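Local coordinates for protein arginase (RocF) (Helicobacter pylori, PDB 4G3H) that probably hydrolyses L-arginine to L-ornithine and urea, using two manganese ions bound in each subunit, at residues 107-112 / 173-178; 227-232 / 272-277. All coordinates share one frame; numbering follows the deposited sequence.

Both contacts reach the parallel eight-stranded sheet of the arginase fold. Contact 1 joins the start of strand 110-115 to the loop entering strand 179-182. Contact 2 joins strand 228-234 to strand 274-280. Their centres are 11 Å apart. Strands 110-115 and 228-234 are neighbours, so the contacts meet directly: Lys109 O and Asp227 N lie 2.8 Å apart, a probable hydrogen bond, and Gly111 N and Ile228 O 2.9 Å, another. Strand 110-115 leads to Asp116 and strand 228-234 ends at Asp234; both bind manganese. The side chains of Ile112 and Tyr230 each lie about 11 Å from a manganese ion, so neither contact touches the metals.

Contact 1: 107-112 / 173-178; sequences DKKIGI and EIDPKC
Lys109 meets the carboxylate of Asp175 on its less usual side. Lys109 NZ donates to the anti lone pair of Asp175 OD2, the one directed away from OD1, at 3.1 Å; the pair is a salt bridge. The lysine chain is extended until its last torsion, where a bend (chi4 63°) turns the ammonium to the acid. On the way, Lys109 CE rests against Cys178 SG at 3.6 Å.

The other carboxylate oxygen works within its own loop. Asp175 OD1 takes the backbone N of Lys177 at 3.1 Å, from above the carboxylate plane, and forms an Asx turn. A backbone bond from Cys178 N to Asp175 O also closes this bend.

The main chains also join. Ile112 N gives a nearly straight bond (171°) to Cys178 O at 2.9 Å. Gly111 CA lies 3.4 Å from that same Cys178 O, as a CA-H...O contact. Further back, one water links the segments. It donates to Ile110 O at 2.9 Å and accepts from Asp175 N at 2.7 Å.

Ile174 supplies the apolar part. Its CD1 sits 4.2 Å from Ile110 CB, and its CG2 branch faces CD1 of Ile112. Phe98 of helix 94-104 packs on all three isoleucines.

This is where two parallel strands begin to pair. Ile112 also bonds to Val180, while strand 228-234 bonds along the other edge of strand 110-115.

The chemistry implies a divided task for Asp175: one oxygen shapes the turn, and the other holds Lys109. The N-H of Lys177 and the ammonium of Lys109 would both be expected to favour the charged carboxylate. The water carries the link where the backbones are too far apart to bond directly.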
loop_
_atom_site.group_PDB
_atom_site.type_symbol
_atom_site.label_atom_id
_atom_site.label_comp_id
_atom_site.label_asym_id
_atom_site.label_seq_id
_atom_site.Cartn_x
_atom_site.Cartn_y
_atom_site.Cartn_z
ATOM N N ASP A 107 11.863 -9.377 14.174
ATOM C CA ASP A 107 11.410 -10.450 15.057
ATOM C C ASP A 107 9.926 -10.363 15.393
ATOM O O ASP A 107 9.486 -10.884 16.417
ATOM C CB ASP A 107 12.221 -10.442 16.353
ATOM C CG ASP A 107 12.110 -9.127 17.098
ATOM O OD1 ASP A 107 12.672 -9.027 18.209
ATOM O OD2 ASP A 107 11.464 -8.194 16.573
ATOM N N LYS A 108 9.153 -9.715 14.531
ATOM C CA LYS A 108 7.723 -9.569 14.764
ATOM C C LYS A 108 6.895 -10.245 13.682
ATOM O O LYS A 108 7.301 -10.298 12.524
ATOM C CB LYS A 108 7.353 -8.084 14.823
ATOM C CG LYS A 108 8.042 -7.308 15.927
ATOM C CD LYS A 108 7.621 -7.816 17.297
ATOM C CE LYS A 108 8.332 -7.065 18.410
ATOM N NZ LYS A 108 7.924 -7.563 19.752
ATOM N N LYS A 109 5.739 -10.773 14.071
ATOM C CA LYS A 109 4.831 -11.399 13.117
ATOM C C LYS A 109 4.001 -10.233 12.576
ATOM O O LYS A 109 3.374 -9.497 13.341
ATOM C CB LYS A 109 3.932 -12.427 13.810
ATOM C CG LYS A 109 3.004 -13.163 12.853
ATOM C CD LYS A 109 2.209 -14.251 13.559
ATOM C CE LYS A 109 1.219 -14.932 12.615
ATOM N NZ LYS A 109 1.877 -15.636 11.480
ATOM N N ILE A 110 4.002 -10.068 11.257
ATOM C CA ILE A 110 3.302 -8.956 10.630
ATOM C C ILE A 110 2.037 -9.311 9.869
ATOM O O ILE A 110 2.009 -10.264 9.090
ATOM C CB ILE A 110 4.252 -8.212 9.660
ATOM C CG1 ILE A 110 5.491 -7.738 10.421
ATOM C CG2 ILE A 110 3.540 -7.030 9.012
ATOM C CD1 ILE A 110 6.617 -7.262 9.525
ATOM N N GLY A 111 0.989 -8.528 10.104
ATOM C CA GLY A 111 -0.268 -8.736 9.413
ATOM C C GLY A 111 -0.405 -7.637 8.378
ATOM O O GLY A 111 0.124 -6.538 8.572
ATOM N N ILE A 112 -1.113 -7.918 7.286
ATOM C CA ILE A 112 -1.297 -6.938 6.221
ATOM C C ILE A 112 -2.767 -6.715 5.860
ATOM O O ILE A 112 -3.487 -7.658 5.565
ATOM C CB ILE A 112 -0.565 -7.376 4.930
ATOM C CG1 ILE A 112 0.911 -7.638 5.221
ATOM C CG2 ILE A 112 -0.692 -6.297 3.863
ATOM C CD1 ILE A 112 1.656 -8.248 4.052
ATOM N N GLU A 173 9.187 -14.980 7.635
ATOM C CA GLU A 173 8.467 -15.033 6.376
ATOM C C GLU A 173 7.046 -14.597 6.701
ATOM O O GLU A 173 6.579 -14.778 7.824
ATOM C CB GLU A 173 8.458 -16.446 5.809
ATOM C CG GLU A 173 9.830 -16.969 5.458
ATOM C CD GLU A 173 9.776 -18.368 4.900
ATOM O OE1 GLU A 173 10.845 -18.914 4.555
ATOM O OE2 GLU A 173 8.659 -18.921 4.809
ATOM N N ILE A 174 6.366 -14.009 5.728
ATOM C CA ILE A 174 5.005 -13.560 5.937
ATOM C C ILE A 174 4.060 -14.761 5.862
ATOM O O ILE A 174 4.171 -15.588 4.963
ATOM C CB ILE A 174 4.612 -12.503 4.871
ATOM C CG1 ILE A 174 5.493 -11.258 5.023
ATOM C CG2 ILE A 174 3.149 -12.129 5.007
ATOM C CD1 ILE A 174 5.356 -10.549 6.361
ATOM N N ASP A 175 3.147 -14.852 6.822
ATOM C CA ASP A 175 2.159 -15.923 6.878
ATOM C C ASP A 175 1.040 -15.506 5.921
ATOM O O ASP A 175 0.306 -14.555 6.193
ATOM C CB ASP A 175 1.621 -16.039 8.307
ATOM C CG ASP A 175 0.594 -17.144 8.465
ATOM O OD1 ASP A 175 0.214 -17.756 7.451
ATOM O OD2 ASP A 175 0.163 -17.396 9.613
ATOM N N PRO A 176 0.897 -16.215 4.789
ATOM C CA PRO A 176 -0.126 -15.916 3.778
ATOM C C PRO A 176 -1.533 -15.728 4.352
ATOM O O PRO A 176 -2.367 -15.021 3.773
ATOM C CB PRO A 176 -0.043 -17.117 2.831
ATOM C CG PRO A 176 1.361 -17.590 2.988
ATOM C CD PRO A 176 1.584 -17.478 4.472
ATOM N N LYS A 177 -1.783 -16.369 5.490
ATOM C CA LYS A 177 -3.074 -16.300 6.166
ATOM C C LYS A 177 -3.257 -14.997 6.939
ATOM O O LYS A 177 -4.349 -14.707 7.423
ATOM C CB LYS A 177 -3.220 -17.483 7.119
ATOM C CG LYS A 177 -3.365 -18.825 6.422
ATOM C CD LYS A 177 -3.022 -19.961 7.369
ATOM C CE LYS A 177 -3.900 -21.165 7.110
ATOM N NZ LYS A 177 -5.319 -20.853 7.445
ATOM N N CYS A 178 -2.189 -14.214 7.050
ATOM C CA CYS A 178 -2.247 -12.941 7.757
ATOM C C CYS A 178 -2.283 -11.746 6.795
ATOM O O CYS A 178 -2.100 -10.590 7.192
ATOM C CB CYS A 178 -1.072 -12.843 8.728
ATOM S SG CYS A 178 -1.181 -14.107 10.037
HETATM O O HOH W 1 2.958 -13.039 8.858
#

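Contact 2: 227-232 / 272-277; sequences DIIYLS and DRLKAV
This is a parallel strand pairing inside the central sheet, between strands 228-234 and 274-280, which helix 256-269 connects as a beta-alpha-beta unit. The strand segments run 18° apart. Three backbone bonds join them: Ile229 N to Arg273 O at 2.7 Å, Lys275 N to Ile229 O at 2.9 Å and Leu231 N to Ala276 O at 3.0 Å.

Ile229 pairs with Leu274 but Leu231 with Val277. After Lys275 N bonds to Ile229 O, Leu231 N takes Ala276 O, one residue beyond the regular parallel partner. This is a beta bulge at Lys275 and Ala276, with Lys275 at psi -7°.

The Leu231 side chain has two apolar partners. Its CB touches Leu274 CD1 at 3.7 Å, and its CD2 lies beside Val277 CG1 at 4.0 Å, the two side chains pointing the same way. Helix 293-309 packs on Leu274 and Val277. On the opposite face, Ala276 CB meets Tyr230 CD1 obliquely at 3.9 Å. The tyrosine hydroxyl bonds to Glu278.

Arg273 CG passes 3.4 Å from Asp227 O. Ile229 CD1 lies over one face of the Arg273 guanidinium, near the rim. NH1 bonds to the carbonyls of Leu223 and Val226. Lys275 crosses Ile228 at about a right angle, CG on CG2, and a bend at chi2 (-55°) turns its chain back so that NZ reaches Asp272 O.

Both cationic ends bind backbone carbonyls near the start of the two strands, while Lys275 CG packs on Ile228 and Arg273 CB on Ile229. Direct backbone bonds flank the extra residue, so the strands stay paired across it.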
loop_
_atom_site.group_PDB
_atom_site.type_symbol
_atom_site.label_atom_id
_atom_site.label_comp_id
_atom_site.label_asym_id
_atom_site.label_seq_id
_atom_site.Cartn_x
_atom_site.Cartn_y
_atom_site.Cartn_z
ATOM N N ASP A 227 1.843 -9.426 15.665
ATOM C CA ASP A 227 2.316 -8.423 16.614
ATOM C C ASP A 227 2.095 -7.003 16.120
ATOM O O ASP A 227 1.837 -6.101 16.912
ATOM C CB ASP A 227 3.810 -8.612 16.895
ATOM C CG ASP A 227 4.125 -9.973 17.474
ATOM O OD1 ASP A 227 3.555 -10.303 18.538
ATOM O OD2 ASP A 227 4.940 -10.703 16.864
ATOM N N ILE A 228 2.232 -6.799 14.814
ATOM C CA ILE A 228 2.036 -5.476 14.243
ATOM C C ILE A 228 1.366 -5.572 12.883
ATOM O O ILE A 228 1.479 -6.578 12.185
ATOM C CB ILE A 228 3.361 -4.699 14.108
ATOM C CG1 ILE A 228 4.325 -5.467 13.216
ATOM C CG2 ILE A 228 3.959 -4.440 15.486
ATOM C CD1 ILE A 228 5.594 -4.711 12.943
ATOM N N ILE A 229 0.679 -4.502 12.510
ATOM C CA ILE A 229 -0.067 -4.477 11.272
ATOM C C ILE A 229 0.324 -3.335 10.343
ATOM O O ILE A 229 0.649 -2.229 10.788
ATOM C CB ILE A 229 -1.571 -4.397 11.597
ATOM C CG1 ILE A 229 -1.958 -5.581 12.489
ATOM C CG2 ILE A 229 -2.399 -4.397 10.323
ATOM C CD1 ILE A 229 -3.405 -5.557 12.958
ATOM N N TYR A 230 0.300 -3.632 9.047
ATOM C CA TYR A 230 0.614 -2.672 7.996
ATOM C C TYR A 230 -0.642 -2.543 7.126
ATOM O O TYR A 230 -1.159 -3.549 6.628
ATOM C CB TYR A 230 1.782 -3.199 7.147
ATOM C CG TYR A 230 2.206 -2.299 6.001
ATOM C CD1 TYR A 230 3.181 -1.311 6.178
ATOM C CD2 TYR A 230 1.632 -2.437 4.733
ATOM C CE1 TYR A 230 3.575 -0.482 5.113
ATOM C CE2 TYR A 230 2.013 -1.615 3.667
ATOM C CZ TYR A 230 2.983 -0.640 3.863
ATOM O OH TYR A 230 3.347 0.168 2.808
ATOM N N LEU A 231 -1.151 -1.324 6.962
ATOM C CA LEU A 231 -2.332 -1.126 6.118
ATOM C C LEU A 231 -1.949 -0.468 4.793
ATOM O O LEU A 231 -1.325 0.599 4.764
ATOM C CB LEU A 231 -3.400 -0.272 6.819
ATOM C CG LEU A 231 -4.731 -0.273 6.038
ATOM C CD1 LEU A 231 -5.906 -0.173 6.996
ATOM C CD2 LEU A 231 -4.758 0.865 5.012
ATOM N N SER A 232 -2.322 -1.119 3.697
ATOM C CA SER A 232 -2.025 -0.597 2.373
ATOM C C SER A 232 -3.332 -0.354 1.631
ATOM O O SER A 232 -4.078 -1.289 1.349
ATOM C CB SER A 232 -1.152 -1.585 1.599
ATOM O OG SER A 232 -0.651 -0.987 0.420
ATOM N N ASP A 272 -4.100 -0.271 18.130
ATOM C CA ASP A 272 -2.908 -0.627 18.897
ATOM C C ASP A 272 -1.755 -1.263 18.133
ATOM O O ASP A 272 -0.591 -0.970 18.410
ATOM C CB ASP A 272 -3.290 -1.546 20.057
ATOM C CG ASP A 272 -3.788 -0.782 21.265
ATOM O OD1 ASP A 272 -4.748 0.001 21.124
ATOM O OD2 ASP A 272 -3.216 -0.968 22.361
ATOM N N ARG A 273 -2.059 -2.133 17.178
ATOM C CA ARG A 273 -0.998 -2.804 16.434
ATOM C C ARG A 273 -0.676 -2.215 15.057
ATOM O O ARG A 273 0.290 -2.632 14.419
ATOM C CB ARG A 273 -1.330 -4.293 16.301
ATOM C CG ARG A 273 -1.329 -5.052 17.628
ATOM C CD ARG A 273 -1.753 -6.508 17.440
ATOM N NE ARG A 273 -3.165 -6.618 17.068
ATOM C CZ ARG A 273 -3.759 -7.748 16.691
ATOM N NH1 ARG A 273 -3.072 -8.884 16.628
ATOM N NH2 ARG A 273 -5.046 -7.743 16.374
ATOM N N LEU A 274 -1.481 -1.260 14.599
ATOM C CA LEU A 274 -1.248 -0.622 13.300
ATOM C C LEU A 274 -0.024 0.279 13.419
ATOM O O LEU A 274 -0.043 1.248 14.170
ATOM C CB LEU A 274 -2.464 0.222 12.894
ATOM C CG LEU A 274 -2.418 0.929 11.529
ATOM C CD1 LEU A 274 -2.344 -0.102 10.404
ATOM C CD2 LEU A 274 -3.664 1.788 11.360
ATOM N N LYS A 275 1.036 -0.035 12.675
ATOM C CA LYS A 275 2.262 0.759 12.729
ATOM C C LYS A 275 2.521 1.608 11.487
ATOM O O LYS A 275 3.456 2.407 11.463
ATOM C CB LYS A 275 3.473 -0.148 12.998
ATOM C CG LYS A 275 3.361 -0.941 14.293
ATOM C CD LYS A 275 3.113 -0.008 15.466
ATOM C CE LYS A 275 2.739 -0.773 16.724
ATOM N NZ LYS A 275 2.382 0.143 17.847
ATOM N N ALA A 276 1.709 1.437 10.450
ATOM C CA ALA A 276 1.885 2.238 9.247
ATOM C C ALA A 276 0.698 2.166 8.311
ATOM O O ALA A 276 -0.017 1.160 8.268
ATOM C CB ALA A 276 3.157 1.816 8.499
ATOM N N VAL A 277 0.483 3.252 7.572
ATOM C CA VAL A 277 -0.583 3.304 6.590
ATOM C C VAL A 277 -0.038 3.865 5.284
ATOM O O VAL A 277 0.636 4.906 5.260
ATOM C CB VAL A 277 -1.767 4.168 7.043
ATOM C CG1 VAL A 277 -2.805 4.210 5.936
ATOM C CG2 VAL A 277 -2.389 3.593 8.327
#